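Local coordinates for protein carbohydrate kinase, FGGY (Novosphingobium aromaticivorans, PDB 3H6E) that probably phosphorylates a sugar or related compound, transferring a phosphate group from a nucleotide such as ATP, at residues L255-W260 and G395-A400; A296-G301 and F346-H351; R336-T341 and G352-I357; Y373-A378 and D401-A406. All blocks are in the same frame, centred on the assembly; numbering follows the deposited sequence.

All four contacts lie in the C-terminal, actin-like ATPase-type domain. Interactions 1 and 2 both reach its seven-stranded sheet: 255-260 takes in the end of strand 252-256, and 296-301 ends strand 292-298. Their centres are about 14 Å apart, and W260 of interaction 1 packs on R297, M299 and F346 of interaction 2. Interaction 4 joins helices 363-384 and 401-410 about 11 Å from interaction 1 (centre to centre), with F403 touching L255 and F397. Interaction 3 is a peripheral strand pair about 21 Å from interaction 1; Y373 of interaction 4 packs on I338 and P340. In sequence, interaction 1 spans 255-400, enclosing 2 and 3 and alternating with 4; these side-chain contacts join sheet, helices and ribbon.

Interaction 1 (L255-W260 and G395-A400); sequences LSTGTW and GRFAEA
T257 turns OG1 into the position between its own backbone N and carbonyl carbon (chi1 68°), which aims it at F397 N and CB, while F397 CG, beside its backbone N (chi1 -70°), sets the ring edge by G258. The contact joins two loops at the ends of neighbouring parallel strands, 252-256 and 390-394, in the C-terminal domain of an actin-like ATPase fold. In relatives, loops at these places probably meet the nucleotide, the first near its phosphates and the second near its adenosine. F397 N, in the 3-10 turn 396-398, donates to T257 OG1 over 3.1 Å along a bent path (142° at the hydrogen). The same oxygen is also hydrogen-bonded to E394 O, just before the turn, so two backbone groups grip one hydroxyl. Beside this bond T257 CB lies 3.6 Å from F397 CB. The phenyl ring presents its edge to the first loop, with CD2 3.6 Å from G258 N. G395 passes so near T257 that a CB on it would run into T257 O. T257 O accepts from a water at 2.8 Å, which in turn accepts from R396 N at 2.9 Å.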
loop_
_atom_site.group_PDB
_atom_site.type_symbol
_atom_site.label_atom_id
_atom_site.label_comp_id
_atom_site.label_asym_id
_atom_site.label_seq_id
_atom_site.Cartn_x
_atom_site.Cartn_y
_atom_site.Cartn_z
ATOM N N LEU A 255 4.043 2.544 9.314
ATOM C CA LEU A 255 4.583 3.577 8.450
ATOM C C LEU A 255 5.524 2.951 7.439
ATOM O O LEU A 255 6.653 2.591 7.775
ATOM C CB LEU A 255 5.337 4.628 9.260
ATOM C CG LEU A 255 5.991 5.723 8.412
ATOM C CD1 LEU A 255 4.966 6.767 8.022
ATOM C CD2 LEU A 255 7.150 6.368 9.149
ATOM N N SER A 256 5.059 2.813 6.202
ATOM C CA SER A 256 5.901 2.258 5.152
ATOM C C SER A 256 6.717 3.363 4.485
ATOM O O SER A 256 6.262 4.498 4.348
ATOM C CB SER A 256 5.076 1.484 4.124
ATOM O OG SER A 256 4.178 2.327 3.442
ATOM N N THR A 257 7.935 3.025 4.083
ATOM C CA THR A 257 8.839 4.000 3.495
ATOM C C THR A 257 9.381 3.509 2.158
ATOM O O THR A 257 9.233 2.339 1.810
ATOM C CB THR A 257 10.003 4.345 4.456
ATOM O OG1 THR A 257 10.864 3.209 4.604
ATOM C CG2 THR A 257 9.465 4.752 5.817
ATOM N N GLY A 258 10.030 4.412 1.436
ATOM C CA GLY A 258 10.450 4.184 0.067
ATOM C C GLY A 258 10.287 5.496 -0.686
ATOM O O GLY A 258 10.410 6.570 -0.093
ATOM N N THR A 259 9.998 5.429 -1.982
ATOM C CA THR A 259 9.687 6.652 -2.717
ATOM C C THR A 259 8.579 7.405 -1.983
ATOM O O THR A 259 8.672 8.611 -1.767
ATOM C CB THR A 259 9.250 6.373 -4.165
ATOM O OG1 THR A 259 10.354 5.843 -4.905
ATOM C CG2 THR A 259 8.794 7.657 -4.828
ATOM N N TRP A 260 7.542 6.673 -1.590
ATOM C CA TRP A 260 6.472 7.227 -0.776
ATOM C C TRP A 260 6.595 6.768 0.675
ATOM O O TRP A 260 6.776 5.581 0.953
ATOM C CB TRP A 260 5.105 6.802 -1.319
ATOM C CG TRP A 260 4.654 7.558 -2.529
ATOM C CD1 TRP A 260 4.882 7.230 -3.838
ATOM C CD2 TRP A 260 3.883 8.765 -2.547
ATOM N NE1 TRP A 260 4.308 8.164 -4.667
ATOM C CE2 TRP A 260 3.687 9.116 -3.900
ATOM C CE3 TRP A 260 3.343 9.587 -1.551
ATOM C CZ2 TRP A 260 2.971 10.250 -4.282
ATOM C CZ3 TRP A 260 2.635 10.715 -1.934
ATOM C CH2 TRP A 260 2.456 11.036 -3.285
ATOM N N GLY A 395 9.984 -0.866 5.146
ATOM C CA GLY A 395 10.629 -0.353 3.951
ATOM C C GLY A 395 12.106 -0.112 4.192
ATOM O O GLY A 395 12.610 -0.379 5.283
ATOM N N ARG A 396 12.804 0.405 3.186
ATOM C CA ARG A 396 14.255 0.551 3.277
ATOM C C ARG A 396 14.723 1.571 4.315
ATOM O O ARG A 396 15.825 1.454 4.848
ATOM C CB ARG A 396 14.870 0.843 1.901
ATOM C CG ARG A 396 14.664 2.251 1.370
ATOM C CD ARG A 396 15.382 2.414 0.031
ATOM N NE ARG A 396 15.139 3.710 -0.600
ATOM C CZ ARG A 396 15.959 4.755 -0.519
ATOM N NH1 ARG A 396 17.085 4.675 0.176
ATOM N NH2 ARG A 396 15.646 5.890 -1.133
ATOM N N PHE A 397 13.889 2.561 4.614
ATOM C CA PHE A 397 14.279 3.610 5.550
ATOM C C PHE A 397 14.152 3.170 7.008
ATOM O O PHE A 397 14.322 3.966 7.931
ATOM C CB PHE A 397 13.499 4.898 5.280
ATOM C CG PHE A 397 13.901 5.583 4.001
ATOM C CD1 PHE A 397 14.920 6.520 3.993
ATOM C CD2 PHE A 397 13.272 5.276 2.805
ATOM C CE1 PHE A 397 15.299 7.143 2.826
ATOM C CE2 PHE A 397 13.646 5.895 1.632
ATOM C CZ PHE A 397 14.662 6.831 1.642
ATOM N N ALA A 398 13.855 1.889 7.202
ATOM C CA ALA A 398 13.925 1.272 8.522
ATOM C C ALA A 398 15.372 1.078 8.963
ATOM O O ALA A 398 15.677 1.113 10.149
ATOM C CB ALA A 398 13.184 -0.056 8.526
ATOM N N GLU A 399 16.245 0.867 7.981
ATOM C CA GLU A 399 17.673 0.751 8.238
ATOM C C GLU A 399 18.315 2.126 8.381
ATOM O O GLU A 399 19.534 2.236 8.504
ATOM C CB GLU A 399 18.363 -0.035 7.120
ATOM C CG GLU A 399 18.534 -1.521 7.406
ATOM C CD GLU A 399 17.261 -2.314 7.198
ATOM O OE1 GLU A 399 16.388 -1.841 6.436
ATOM O OE2 GLU A 399 17.140 -3.413 7.789
ATOM N N ALA A 400 17.489 3.168 8.367
ATOM C CA ALA A 400 17.980 4.542 8.491
ATOM C C ALA A 400 17.982 5.013 9.947
ATOM O O ALA A 400 17.054 5.689 10.394
ATOM C CB ALA A 400 17.160 5.481 7.625
HETATM O O HOH W 1 11.326 0.852 0.720
#

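Interaction 2 (A296-G301 and F346-H351); sequences ARFMGG and FGPYPH
The end of strand 292-298, with the turn that leads into helix 300-308, meets the loop 346-351 where R297, F298 and M299 run past F346, G347 and P348. No direct hydrogen bond crosses. G347 comes in with its CA, whose hydrogen points almost straight at R297 O (3.4 Å, 176° at the hydrogen). A side chain on G347 would collide with F298 CB, which instead lies 3.4 Å from G347 CA and 3.5 Å from P348 CD. F298 sets CG between its backbone N and carbonyl carbon (chi1 74°), and its ring leads away from the loop to V377 and A378 of helix 363-384. This strand belongs to the mixed sheet of the kinase's C-terminal domain, and M299, at the centre of an inverse gamma turn, is the N-cap residue of the helix that follows. The selenomethionine M299 bends at its end (chi3 -80°), and SE stands above one face of the F346 ring, 4.9 Å from the centroid, as a Met-aromatic contact; the methyl CE lies between, its exact closeness doubtful. Replacing F346 by an alanine would probably remove the aromatic surface under the end of M299, leaving W260 and M343 beside it. D281 ties the two sides together, through a salt bridge to R297 NE and a hydrogen bond from G347 N. A water accepts from M299 N at 2.9 Å and donates weakly to F346 O.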
loop_
_atom_site.group_PDB
_atom_site.type_symbol
_atom_site.label_atom_id
_atom_site.label_comp_id
_atom_site.label_asym_id
_atom_site.label_seq_id
_atom_site.Cartn_x
_atom_site.Cartn_y
_atom_site.Cartn_z
ATOM N N ALA A 296 -1.984 8.939 5.709
ATOM C CA ALA A 296 -1.351 10.186 5.299
ATOM C C ALA A 296 -0.011 9.863 4.663
ATOM O O ALA A 296 0.782 9.117 5.236
ATOM C CB ALA A 296 -1.162 11.104 6.487
ATOM N N ARG A 297 0.242 10.406 3.478
ATOM C CA ARG A 297 1.533 10.197 2.832
ATOM C C ARG A 297 2.270 11.478 2.455
ATOM O O ARG A 297 1.723 12.582 2.505
ATOM C CB ARG A 297 1.428 9.270 1.606
ATOM C CG ARG A 297 0.025 8.969 1.098
ATOM C CD ARG A 297 -0.639 10.171 0.451
ATOM N NE ARG A 297 -0.243 10.407 -0.939
ATOM C CZ ARG A 297 -0.730 9.738 -1.986
ATOM N NH1 ARG A 297 -1.605 8.760 -1.798
ATOM N NH2 ARG A 297 -0.334 10.035 -3.218
ATOM N N PHE A 298 3.535 11.294 2.100
ATOM C CA PHE A 298 4.356 12.325 1.487
ATOM C C PHE A 298 5.516 11.594 0.823
ATOM O O PHE A 298 5.896 10.507 1.257
ATOM C CB PHE A 298 4.844 13.355 2.514
ATOM C CG PHE A 298 5.939 12.858 3.416
ATOM C CD1 PHE A 298 5.652 12.032 4.489
ATOM C CD2 PHE A 298 7.255 13.243 3.206
ATOM C CE1 PHE A 298 6.659 11.581 5.329
ATOM C CE2 PHE A 298 8.268 12.797 4.042
ATOM C CZ PHE A 298 7.966 11.962 5.106
HETATM N N MSE A 299 6.060 12.169 -0.241
HETATM C CA MSE A 299 7.070 11.471 -1.025
HETATM C C MSE A 299 8.450 11.551 -0.399
HETATM O O MSE A 299 9.392 12.059 -1.007
HETATM C CB MSE A 299 7.088 11.994 -2.456
HETATM C CG MSE A 299 6.031 11.345 -3.325
HETATM SE SE MSE A 299 6.390 11.588 -5.214
HETATM C CE MSE A 299 5.697 13.393 -5.373
ATOM N N GLY A 300 8.560 11.026 0.814
ATOM C CA GLY A 300 9.791 11.077 1.576
ATOM C C GLY A 300 11.024 10.667 0.803
ATOM O O GLY A 300 11.965 11.446 0.679
ATOM N N GLY A 301 11.021 9.443 0.283
ATOM C CA GLY A 301 12.175 8.905 -0.416
ATOM C C GLY A 301 12.626 9.748 -1.592
ATOM O O GLY A 301 13.814 9.803 -1.908
ATOM N N PHE A 346 2.717 17.723 -2.971
ATOM C CA PHE A 346 2.628 16.430 -2.306
ATOM C C PHE A 346 2.962 16.523 -0.825
ATOM O O PHE A 346 3.807 17.322 -0.413
ATOM C CB PHE A 346 3.556 15.418 -2.983
ATOM C CG PHE A 346 3.243 15.189 -4.432
ATOM C CD1 PHE A 346 2.412 14.149 -4.818
ATOM C CD2 PHE A 346 3.772 16.014 -5.408
ATOM C CE1 PHE A 346 2.121 13.934 -6.152
ATOM C CE2 PHE A 346 3.485 15.807 -6.742
ATOM C CZ PHE A 346 2.656 14.763 -7.113
ATOM N N GLY A 347 2.299 15.694 -0.028
ATOM C CA GLY A 347 2.561 15.644 1.396
ATOM C C GLY A 347 1.768 16.655 2.200
ATOM O O GLY A 347 0.847 17.296 1.685
ATOM N N PRO A 348 2.123 16.796 3.484
ATOM C CA PRO A 348 1.466 17.711 4.421
ATOM C C PRO A 348 1.762 19.173 4.106
ATOM O O PRO A 348 0.970 20.037 4.474
ATOM C CB PRO A 348 2.085 17.334 5.771
ATOM C CG PRO A 348 2.683 15.982 5.567
ATOM C CD PRO A 348 3.131 15.957 4.150
ATOM N N TYR A 349 2.880 19.445 3.438
ATOM C CA TYR A 349 3.272 20.821 3.137
ATOM C C TYR A 349 3.410 21.061 1.640
ATOM O O TYR A 349 4.489 21.430 1.173
ATOM C CB TYR A 349 4.605 21.154 3.810
ATOM C CG TYR A 349 4.659 20.840 5.286
ATOM C CD1 TYR A 349 4.304 21.792 6.231
ATOM C CD2 TYR A 349 5.071 19.594 5.734
ATOM C CE1 TYR A 349 4.353 21.508 7.582
ATOM C CE2 TYR A 349 5.125 19.301 7.082
ATOM C CZ TYR A 349 4.765 20.262 7.999
ATOM O OH TYR A 349 4.826 19.978 9.339
ATOM N N PRO A 350 2.311 20.878 0.890
ATOM C CA PRO A 350 2.349 20.871 -0.575
ATOM C C PRO A 350 3.098 22.065 -1.148
ATOM O O PRO A 350 3.812 21.907 -2.137
ATOM C CB PRO A 350 0.872 20.954 -0.964
ATOM C CG PRO A 350 0.142 20.419 0.197
ATOM C CD PRO A 350 0.934 20.814 1.403
ATOM N N HIS A 351 2.934 23.235 -0.530
ATOM C CA HIS A 351 3.523 24.471 -1.044
ATOM C C HIS A 351 4.618 25.064 -0.155
ATOM O O HIS A 351 4.951 26.244 -0.281
ATOM C CB HIS A 351 2.436 25.522 -1.277
ATOM C CG HIS A 351 1.371 25.086 -2.236
ATOM N ND1 HIS A 351 0.040 25.016 -1.889
ATOM C CD2 HIS A 351 1.444 24.689 -3.529
ATOM C CE1 HIS A 351 -0.662 24.596 -2.927
ATOM N NE2 HIS A 351 0.166 24.394 -3.936
HETATM O O HOH W 2 6.082 15.093 -0.438
#

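Interaction 3 (R336-T341 and G352-I357); sequences RMILPT and GRFAWI
I338 sits against two rings of the 352-357 segment, its CG1 over one face of W356 in the strand and its CG2 at the edge of F354 just before it. The pairing is a small antiparallel beta ribbon, strand 337-339 with 355-357, separate from the domain's seven-stranded sheet. I338 CG1 is 3.4 Å from the centroid of the six-membered ring, a CH-pi contact offset toward the rim; CG1 lies beside the backbone N (chi1 -54°), which turns CG2 to the other side, 3.6 Å from F354 CE1. A serine in place of W356 would probably leave I338 CG1 and CD1 without the indole face they lie on. The ribbon's other face carries M337, L339, A355 and I357, where the side chains of selenomethionine M337 and I357 run side by side, CE 3.7 Å from CD1, and L339 CD1 reaches I357 CD1 at 4.1 Å. Backbone bonds hold the two strands in register. L339 N gives A355 O a straight bond of 2.8 Å (164°), and M337 N reaches I357 O at 3.1 Å, while the return bonds, I357 N to M337 O and A355 N to L339 O, are weak. Beyond the ribbon, Y373 of helix 363-384 touches I338 and R366 touches W356. Helix 457-468 grips the backbone of the first strand, with Y460 OH hydrogen-bonded to R336 O and W464 NE1 donating to I338 O.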
loop_
_atom_site.group_PDB
_atom_site.type_symbol
_atom_site.label_atom_id
_atom_site.label_comp_id
_atom_site.label_asym_id
_atom_site.label_seq_id
_atom_site.Cartn_x
_atom_site.Cartn_y
_atom_site.Cartn_z
ATOM N N ARG A 336 21.449 23.313 11.718
ATOM C CA ARG A 336 21.516 22.959 10.304
ATOM C C ARG A 336 20.286 22.146 9.925
ATOM O O ARG A 336 20.124 21.015 10.385
ATOM C CB ARG A 336 22.773 22.139 10.008
ATOM C CG ARG A 336 24.079 22.773 10.451
ATOM C CD ARG A 336 25.255 22.092 9.757
ATOM N NE ARG A 336 26.507 22.261 10.486
ATOM C CZ ARG A 336 27.244 23.365 10.452
ATOM N NH1 ARG A 336 26.846 24.401 9.728
ATOM N NH2 ARG A 336 28.374 23.433 11.146
HETATM N N MSE A 337 19.421 22.705 9.084
HETATM C CA MSE A 337 18.174 22.018 8.760
HETATM C C MSE A 337 17.580 22.323 7.377
HETATM O O MSE A 337 18.060 23.198 6.653
HETATM C CB MSE A 337 17.140 22.297 9.845
HETATM C CG MSE A 337 16.664 23.727 9.865
HETATM SE SE MSE A 337 15.617 24.101 11.456
HETATM C CE MSE A 337 14.570 25.585 10.751
ATOM N N ILE A 338 16.522 21.584 7.042
ATOM C CA ILE A 338 15.870 21.644 5.734
ATOM C C ILE A 338 14.394 21.981 5.883
ATOM O O ILE A 338 13.696 21.369 6.687
ATOM C CB ILE A 338 15.941 20.278 5.027
ATOM C CG1 ILE A 338 17.386 19.784 4.940
ATOM C CG2 ILE A 338 15.284 20.345 3.650
ATOM C CD1 ILE A 338 17.504 18.297 4.647
ATOM N N LEU A 339 13.911 22.937 5.098
ATOM C CA LEU A 339 12.496 23.294 5.118
ATOM C C LEU A 339 11.740 22.671 3.939
ATOM O O LEU A 339 12.248 22.638 2.820
ATOM C CB LEU A 339 12.331 24.812 5.113
ATOM C CG LEU A 339 13.160 25.584 6.142
ATOM C CD1 LEU A 339 12.762 27.046 6.148
ATOM C CD2 LEU A 339 13.009 24.989 7.530
ATOM N N PRO A 340 10.524 22.163 4.199
ATOM C CA PRO A 340 9.629 21.577 3.191
ATOM C C PRO A 340 9.167 22.631 2.191
ATOM O O PRO A 340 9.077 23.799 2.563
ATOM C CB PRO A 340 8.430 21.101 4.020
ATOM C CG PRO A 340 8.935 20.997 5.420
ATOM C CD PRO A 340 9.953 22.085 5.553
ATOM N N THR A 341 8.863 22.236 0.957
ATOM C CA THR A 341 8.932 20.843 0.531
ATOM C C THR A 341 9.767 20.714 -0.738
ATOM O O THR A 341 9.959 21.688 -1.468
ATOM C CB THR A 341 7.526 20.281 0.227
ATOM O OG1 THR A 341 7.621 18.883 -0.075
ATOM C CG2 THR A 341 6.911 21.001 -0.961
ATOM N N GLY A 352 5.174 24.259 0.743
ATOM C CA GLY A 352 6.267 24.726 1.575
ATOM C C GLY A 352 7.440 25.149 0.710
ATOM O O GLY A 352 7.946 24.358 -0.088
ATOM N N ARG A 353 7.869 26.400 0.842
ATOM C CA ARG A 353 9.022 26.862 0.079
ATOM C C ARG A 353 10.300 26.235 0.619
ATOM O O ARG A 353 10.784 26.610 1.684
ATOM C CB ARG A 353 9.147 28.386 0.103
ATOM C CG ARG A 353 10.459 28.875 -0.508
ATOM C CD ARG A 353 10.888 30.222 0.057
ATOM N NE ARG A 353 12.345 30.351 0.105
ATOM C CZ ARG A 353 13.072 31.022 -0.783
ATOM N NH1 ARG A 353 12.483 31.640 -1.800
ATOM N NH2 ARG A 353 14.392 31.080 -0.651
ATOM N N PHE A 354 10.837 25.273 -0.123
ATOM C CA PHE A 354 12.069 24.598 0.261
ATOM C C PHE A 354 13.185 25.591 0.577
ATOM O O PHE A 354 13.228 26.688 0.017
ATOM C CB PHE A 354 12.512 23.653 -0.858
ATOM C CG PHE A 354 13.930 23.182 -0.726
ATOM C CD1 PHE A 354 14.287 22.286 0.270
ATOM C CD2 PHE A 354 14.907 23.629 -1.602
ATOM C CE1 PHE A 354 15.593 21.852 0.397
ATOM C CE2 PHE A 354 16.214 23.197 -1.484
ATOM C CZ PHE A 354 16.558 22.305 -0.481
ATOM N N ALA A 355 14.087 25.197 1.474
ATOM C CA ALA A 355 15.254 26.008 1.807
ATOM C C ALA A 355 16.147 25.332 2.841
ATOM O O ALA A 355 15.667 24.640 3.734
ATOM C CB ALA A 355 14.826 27.382 2.304
ATOM N N TRP A 356 17.454 25.542 2.712
ATOM C CA TRP A 356 18.402 25.106 3.728
ATOM C C TRP A 356 18.563 26.193 4.782
ATOM O O TRP A 356 18.141 27.335 4.589
ATOM C CB TRP A 356 19.768 24.817 3.106
ATOM C CG TRP A 356 19.978 23.402 2.670
ATOM C CD1 TRP A 356 19.991 22.932 1.391
ATOM C CD2 TRP A 356 20.225 22.274 3.515
ATOM N NE1 TRP A 356 20.227 21.580 1.386
ATOM C CE2 TRP A 356 20.374 21.152 2.680
ATOM C CE3 TRP A 356 20.334 22.105 4.896
ATOM C CZ2 TRP A 356 20.623 19.878 3.182
ATOM C CZ3 TRP A 356 20.582 20.841 5.392
ATOM C CH2 TRP A 356 20.723 19.743 4.538
ATOM N N ILE A 357 19.180 25.831 5.899
ATOM C CA ILE A 357 19.557 26.798 6.919
ATOM C C ILE A 357 20.834 26.311 7.579
ATOM O O ILE A 357 20.859 25.248 8.202
ATOM C CB ILE A 357 18.458 26.986 7.966
ATOM C CG1 ILE A 357 17.315 27.819 7.384
ATOM C CG2 ILE A 357 19.019 27.662 9.203
ATOM C CD1 ILE A 357 16.114 27.927 8.290
#

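Interaction 4 (Y373-A378 and D401-A406); sequences YAALVA and DVFVRA
F403 pushes the edge of its ring against the backbone of the neighbouring helix at A374 and A375. Its CG is turned opposite the backbone N (chi1 171°), which carries the ring across the gap between helices 363-384 and 401-410. F403 CE1 ends 3.6 Å from A374 O and 3.7 Å from A375 N. The contact is van der Waals; A374 O has its helical bond from A378 N at 2.9 Å. A378 CB also stands at the edge, 4.3 Å from F403 CE1, while A374 CB lies off the plane, 4.1 Å from F403 CD1. One turn on from F403, A406 CB meets A375 CB at 3.8 Å, a contact between two alanines that lets the backbones come close. The segment axes approach to 8.7 Å and run at 36° to each other, heading broadly the same way. Helix 401-410 is the beta-alpha-beta crossover between the parallel strands 390-394 and 415-419 of the large sheet, and the far side of the F403 ring touches F397 O in the loop after strand 390-394, and L255 on the central strand 252-256. Helix 321-326 packs on V402, and helix 457-468 on A406, L376 and V377.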
loop_
_atom_site.group_PDB
_atom_site.type_symbol
_atom_site.label_atom_id
_atom_site.label_comp_id
_atom_site.label_asym_id
_atom_site.label_seq_id
_atom_site.Cartn_x
_atom_site.Cartn_y
_atom_site.Cartn_z
ATOM N N TYR A 373 14.720 15.793 8.580
ATOM C CA TYR A 373 13.641 16.471 7.872
ATOM C C TYR A 373 12.487 15.514 7.571
ATOM O O TYR A 373 11.319 15.910 7.580
ATOM C CB TYR A 373 14.173 17.098 6.577
ATOM C CG TYR A 373 13.103 17.440 5.563
ATOM C CD1 TYR A 373 12.421 18.647 5.621
ATOM C CD2 TYR A 373 12.776 16.552 4.546
ATOM C CE1 TYR A 373 11.441 18.958 4.695
ATOM C CE2 TYR A 373 11.800 16.854 3.619
ATOM C CZ TYR A 373 11.139 18.058 3.696
ATOM O OH TYR A 373 10.165 18.364 2.777
ATOM N N ALA A 374 12.821 14.254 7.306
ATOM C CA ALA A 374 11.816 13.250 6.980
ATOM C C ALA A 374 11.097 12.790 8.243
ATOM O O ALA A 374 9.936 12.382 8.196
ATOM C CB ALA A 374 12.452 12.069 6.252
ATOM N N ALA A 375 11.793 12.863 9.372
ATOM C CA ALA A 375 11.202 12.511 10.656
ATOM C C ALA A 375 10.163 13.553 11.044
ATOM O O ALA A 375 9.085 13.221 11.537
ATOM C CB ALA A 375 12.274 12.409 11.723
ATOM N N LEU A 376 10.494 14.815 10.798
ATOM C CA LEU A 376 9.629 15.928 11.163
ATOM C C LEU A 376 8.376 15.975 10.301
ATOM O O LEU A 376 7.289 16.269 10.793
ATOM C CB LEU A 376 10.398 17.245 11.060
ATOM C CG LEU A 376 11.605 17.334 12.001
ATOM C CD1 LEU A 376 12.667 18.288 11.471
ATOM C CD2 LEU A 376 11.176 17.713 13.420
ATOM N N VAL A 377 8.533 15.684 9.013
ATOM C CA VAL A 377 7.401 15.672 8.100
ATOM C C VAL A 377 6.546 14.430 8.343
ATOM O O VAL A 377 5.323 14.479 8.223
ATOM C CB VAL A 377 7.846 15.726 6.622
ATOM C CG1 VAL A 377 6.632 15.717 5.702
ATOM C CG2 VAL A 377 8.700 16.960 6.367
ATOM N N ALA A 378 7.194 13.320 8.686
ATOM C CA ALA A 378 6.469 12.111 9.058
ATOM C C ALA A 378 5.716 12.369 10.354
ATOM O O ALA A 378 4.600 11.890 10.547
ATOM C CB ALA A 378 7.418 10.938 9.223
ATOM N N ASP A 401 19.040 4.653 10.671
ATOM C CA ASP A 401 19.161 4.943 12.102
ATOM C C ASP A 401 18.796 6.370 12.507
ATOM O O ASP A 401 18.131 6.582 13.517
ATOM C CB ASP A 401 20.568 4.599 12.606
ATOM C CG ASP A 401 20.641 3.215 13.219
ATOM O OD1 ASP A 401 19.940 2.979 14.225
ATOM O OD2 ASP A 401 21.402 2.367 12.706
ATOM N N VAL A 402 19.241 7.351 11.734
ATOM C CA VAL A 402 18.960 8.740 12.068
ATOM C C VAL A 402 17.464 9.024 11.969
ATOM O O VAL A 402 16.908 9.755 12.790
ATOM C CB VAL A 402 19.729 9.713 11.159
ATOM C CG1 VAL A 402 19.484 11.144 11.595
ATOM C CG2 VAL A 402 21.226 9.385 11.177
ATOM N N PHE A 403 16.817 8.436 10.968
ATOM C CA PHE A 403 15.384 8.635 10.768
ATOM C C PHE A 403 14.550 8.033 11.897
ATOM O O PHE A 403 13.816 8.747 12.580
ATOM C CB PHE A 403 14.931 8.060 9.421
ATOM C CG PHE A 403 13.440 8.036 9.248
ATOM C CD1 PHE A 403 12.724 9.213 9.120
ATOM C CD2 PHE A 403 12.750 6.832 9.216
ATOM C CE1 PHE A 403 11.347 9.193 8.965
ATOM C CE2 PHE A 403 11.373 6.806 9.060
ATOM C CZ PHE A 403 10.673 7.989 8.935
ATOM N N VAL A 404 14.676 6.734 12.098
ATOM C CA VAL A 404 13.886 5.999 13.079
ATOM C C VAL A 404 14.109 6.545 14.486
ATOM O O VAL A 404 13.129 6.742 15.238
ATOM C CB VAL A 404 14.220 4.497 13.063
ATOM C CG1 VAL A 404 13.475 3.773 14.174
ATOM C CG2 VAL A 404 13.888 3.892 11.707
ATOM N N ARG A 405 15.350 6.751 14.884
ATOM C CA ARG A 405 15.660 7.237 16.228
ATOM C C ARG A 405 15.187 8.675 16.453
ATOM O O ARG A 405 14.799 9.041 17.561
ATOM C CB ARG A 405 17.156 7.105 16.527
ATOM C CG ARG A 405 17.649 5.667 16.532
ATOM C CD ARG A 405 19.081 5.563 17.021
ATOM N NE ARG A 405 19.176 5.763 18.462
ATOM C CZ ARG A 405 20.312 5.706 19.149
ATOM N NH1 ARG A 405 21.455 5.456 18.521
ATOM N NH2 ARG A 405 20.308 5.898 20.462
ATOM N N ALA A 406 15.222 9.487 15.402
ATOM C CA ALA A 406 14.684 10.836 15.482
ATOM C C ALA A 406 13.182 10.751 15.713
ATOM O O ALA A 406 12.599 11.569 16.420
ATOM C CB ALA A 406 14.988 11.611 14.211
#